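Local atomic coordinates of extracellular solute-binding protein (Conexibacter woesei, PDB entry 4P98), a protein that probably binds a small solute, perhaps a nucleoside as in PnrA-like relatives, for uptake by an ABC transporter. Residues 150-155 with 178-183. Numbering follows the deposited sequence.
Sequences GPQLPF and ETYTGR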
ATOM      1  N   GLY A 150     -14.363   1.644   3.083  1.00 14.79           N
ATOM      2  CA  GLY A 150     -14.738   2.287   4.348  1.00 14.61           C
ATOM      3  C   GLY A 150     -15.528   3.578   4.166  1.00 14.05           C
ATOM      4  O   GLY A 150     -16.584   3.562   3.557  1.00 15.02           O
ATOM      5  N   PRO A 151     -15.011   4.708   4.680  1.00 14.13           N
ATOM      6  CA  PRO A 151     -15.678   6.000   4.526  1.00 14.58           C
ATOM      7  C   PRO A 151     -15.445   6.596   3.147  1.00 13.85           C
ATOM      8  O   PRO A 151     -14.398   6.354   2.549  1.00 12.96           O
ATOM      9  CB  PRO A 151     -15.006   6.867   5.594  1.00 15.92           C
ATOM     10  CG  PRO A 151     -13.629   6.299   5.726  1.00 17.79           C
ATOM     11  CD  PRO A 151     -13.710   4.834   5.366  1.00 16.06           C
ATOM     12  N   GLN A 152     -16.401   7.380   2.651  1.00 13.48           N
ATOM     13  CA  GLN A 152     -16.298   7.975   1.316  1.00 13.64           C
ATOM     14  C   GLN A 152     -15.474   9.250   1.312  1.00 13.29           C
ATOM     15  O   GLN A 152     -15.936  10.294   0.863  1.00 13.84           O
ATOM     16  CB  GLN A 152     -17.682   8.234   0.726  1.00 14.57           C
ATOM     17  CG  GLN A 152     -18.466   6.960   0.493  1.00 16.66           C
ATOM     18  CD  GLN A 152     -19.841   7.243  -0.062  1.00 19.25           C
ATOM     19  OE1 GLN A 152     -20.841   7.121   0.631  1.00 28.13           O
ATOM     20  NE2 GLN A 152     -19.889   7.667  -1.292  1.00 17.28           N
ATOM     21  N   LEU A 153     -14.247   9.143   1.816  1.00 12.86           N
ATOM     22  CA  LEU A 153     -13.292  10.226   1.805  1.00 13.13           C
ATOM     23  C   LEU A 153     -12.657  10.262   0.425  1.00 14.03           C
ATOM     24  O   LEU A 153     -12.673   9.247  -0.294  1.00 13.95           O
ATOM     25  CB  LEU A 153     -12.227   9.990   2.872  1.00 13.45           C
ATOM     26  CG  LEU A 153     -12.703  10.077   4.314  1.00 13.32           C
ATOM     27  CD1 LEU A 153     -11.555   9.696   5.236  1.00 13.86           C
ATOM     28  CD2 LEU A 153     -13.212  11.474   4.623  1.00 14.04           C
ATOM     29  N   PRO A 154     -12.112  11.426   0.033  1.00 14.34           N
ATOM     30  CA  PRO A 154     -11.563  11.543  -1.309  1.00 14.86           C
ATOM     31  C   PRO A 154     -10.582  10.432  -1.736  1.00 13.81           C
ATOM     32  O   PRO A 154     -10.724   9.913  -2.835  1.00 15.33           O
ATOM     33  CB  PRO A 154     -10.892  12.925  -1.291  1.00 15.97           C
ATOM     34  CG  PRO A 154     -11.678  13.703  -0.293  1.00 15.58           C
ATOM     35  CD  PRO A 154     -12.026  12.704   0.773  1.00 14.54           C
ATOM     36  N   PHE A 155      -9.634  10.036  -0.894  1.00 14.41           N
ATOM     37  CA  PHE A 155      -8.673   8.995  -1.286  1.00 15.35           C
ATOM     38  C   PHE A 155      -9.341   7.626  -1.457  1.00 14.58           C
ATOM     39  O   PHE A 155      -8.907   6.836  -2.280  1.00 13.69           O
ATOM     40  CB  PHE A 155      -7.459   8.913  -0.330  1.00 16.79           C
ATOM     41  CG  PHE A 155      -7.729   8.224   0.991  1.00 17.50           C
ATOM     42  CD1 PHE A 155      -8.261   8.929   2.071  1.00 19.11           C
ATOM     43  CD2 PHE A 155      -7.401   6.886   1.174  1.00 18.08           C
ATOM     44  CE1 PHE A 155      -8.495   8.301   3.286  1.00 18.66           C
ATOM     45  CE2 PHE A 155      -7.624   6.256   2.389  1.00 20.38           C
ATOM     46  CZ  PHE A 155      -8.177   6.966   3.442  1.00 19.45           C
ATOM     47  N   GLU A 178     -20.329  -1.685  -5.681  1.00 18.27           N
ATOM     48  CA  GLU A 178     -19.526  -1.390  -4.507  1.00 18.10           C
ATOM     49  C   GLU A 178     -20.399  -0.846  -3.377  1.00 16.97           C
ATOM     50  O   GLU A 178     -21.479  -0.296  -3.605  1.00 18.78           O
ATOM     51  CB  GLU A 178     -18.405  -0.409  -4.857  1.00 17.21           C
ATOM     52  CG  GLU A 178     -18.898   1.002  -5.120  1.00 18.69           C
ATOM     53  CD  GLU A 178     -17.914   1.858  -5.889  1.00 19.81           C
ATOM     54  OE1 GLU A 178     -16.724   1.495  -6.011  1.00 20.63           O
ATOM     55  OE2 GLU A 178     -18.349   2.920  -6.358  1.00 23.98           O
ATOM     56  N   THR A 179     -19.910  -1.023  -2.160  1.00 16.06           N
ATOM     57  CA  THR A 179     -20.588  -0.568  -0.960  1.00 15.99           C
ATOM     58  C   THR A 179     -19.552   0.022  -0.027  1.00 14.66           C
ATOM     59  O   THR A 179     -18.457  -0.524   0.126  1.00 16.41           O
ATOM     60  CB  THR A 179     -21.279  -1.747  -0.239  1.00 16.84           C
ATOM     61  OG1 THR A 179     -22.263  -2.320  -1.098  1.00 18.56           O
ATOM     62  CG2 THR A 179     -21.965  -1.298   1.034  1.00 18.72           C
ATOM     63  N   TYR A 180     -19.916   1.119   0.618  1.00 14.65           N
ATOM     64  CA  TYR A 180     -19.070   1.765   1.610  1.00 15.79           C
ATOM     65  C   TYR A 180     -19.639   1.565   3.020  1.00 16.19           C
ATOM     66  O   TYR A 180     -20.829   1.753   3.233  1.00 16.27           O
ATOM     67  CB  TYR A 180     -18.973   3.248   1.279  1.00 16.76           C
ATOM     68  CG  TYR A 180     -18.276   3.524  -0.033  1.00 15.63           C
ATOM     69  CD1 TYR A 180     -16.890   3.451  -0.136  1.00 15.40           C
ATOM     70  CD2 TYR A 180     -19.000   3.866  -1.178  1.00 16.40           C
ATOM     71  CE1 TYR A 180     -16.243   3.699  -1.348  1.00 15.83           C
ATOM     72  CE2 TYR A 180     -18.356   4.114  -2.385  1.00 17.94           C
ATOM     73  CZ  TYR A 180     -16.974   4.036  -2.457  1.00 16.55           C
ATOM     74  OH  TYR A 180     -16.329   4.293  -3.655  1.00 19.26           O
ATOM     75  N   THR A 181     -18.796   1.174   3.974  1.00 14.08           N
ATOM     76  CA  THR A 181     -19.255   0.995   5.353  1.00 16.82           C
ATOM     77  C   THR A 181     -19.417   2.298   6.125  1.00 19.35           C
ATOM     78  O   THR A 181     -20.119   2.317   7.135  1.00 19.01           O
ATOM     79  CB  THR A 181     -18.326   0.101   6.183  1.00 17.13           C
ATOM     80  OG1 THR A 181     -17.084   0.772   6.416  1.00 17.45           O
ATOM     81  CG2 THR A 181     -18.083  -1.232   5.502  1.00 17.42           C
ATOM     82  N   GLY A 182     -18.747   3.365   5.678  1.00 19.44           N
ATOM     83  CA  GLY A 182     -18.744   4.648   6.390  1.00 18.66           C
ATOM     84  C   GLY A 182     -17.682   4.777   7.473  1.00 19.14           C
ATOM     85  O   GLY A 182     -17.567   5.832   8.089  1.00 20.58           O
ATOM     86  N   ARG A 183     -16.897   3.721   7.696  1.00 19.12           N
ATOM     87  CA  ARG A 183     -15.964   3.638   8.834  1.00 22.78           C
ATOM     88  C   ARG A 183     -14.646   3.023   8.420  1.00 19.96           C
ATOM     89  O   ARG A 183     -14.606   2.253   7.467  1.00 22.14           O
ATOM     90  CB  ARG A 183     -16.547   2.740   9.932  1.00 27.68           C
ATOM     91  CG  ARG A 183     -17.856   3.216  10.517  1.00 34.04           C
ATOM     92  CD  ARG A 183     -17.644   4.405  11.439  1.00 39.93           C
ATOM     93  NE  ARG A 183     -18.844   4.677  12.233  1.00 54.26           N
ATOM     94  CZ  ARG A 183     -19.793   5.569  11.934  1.00 59.96           C
ATOM     95  NH1 ARG A 183     -19.719   6.328  10.840  1.00 66.88           N
ATOM     96  NH2 ARG A 183     -20.836   5.706  12.746  1.00 61.41           N
TER
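Tyr180, the last residue of strand 175-180, presents one ring face to Gln152, whose CG sits 3.7 Å from the ring centroid in a CH-pi contact, 23° off the normal. Beyond CG the glutamine chain runs extended, crossing the tyrosine at about a right angle and laying its amide nearly parallel to the ring, the planes 4° apart; the amide NE2 is 3.9 Å from Tyr180 CD2. Gly150 O lies at the ring's edge, 3.3 Å from Tyr180 CB, while His160, Val156 and Leu157 of helix 154-170 also meet the tyrosine. With alanine in place of Tyr180, the Gln152 amide would probably lose its flat support and turn more freely. Next, Thr181 forms an ST turn: its OG1, set between the backbone N and the carbonyl carbon (chi1 69°), accepts from Arg183 N. The two segments belong to a beta-alpha-beta unit, meeting where its adjacent parallel strands 144-149 and 175-180 end, the first leading into helix 154-170. Gly182 N donates to Gly150 O at 3.0 Å, arriving from above the carbonyl plane; at Gly182's positive phi a CB would jam against Thr181 O, which calls for glycine. Arg183 contributes backbone, its O packing 3.1 Å from Gly150 CA and 3.4 Å from Pro151 CD.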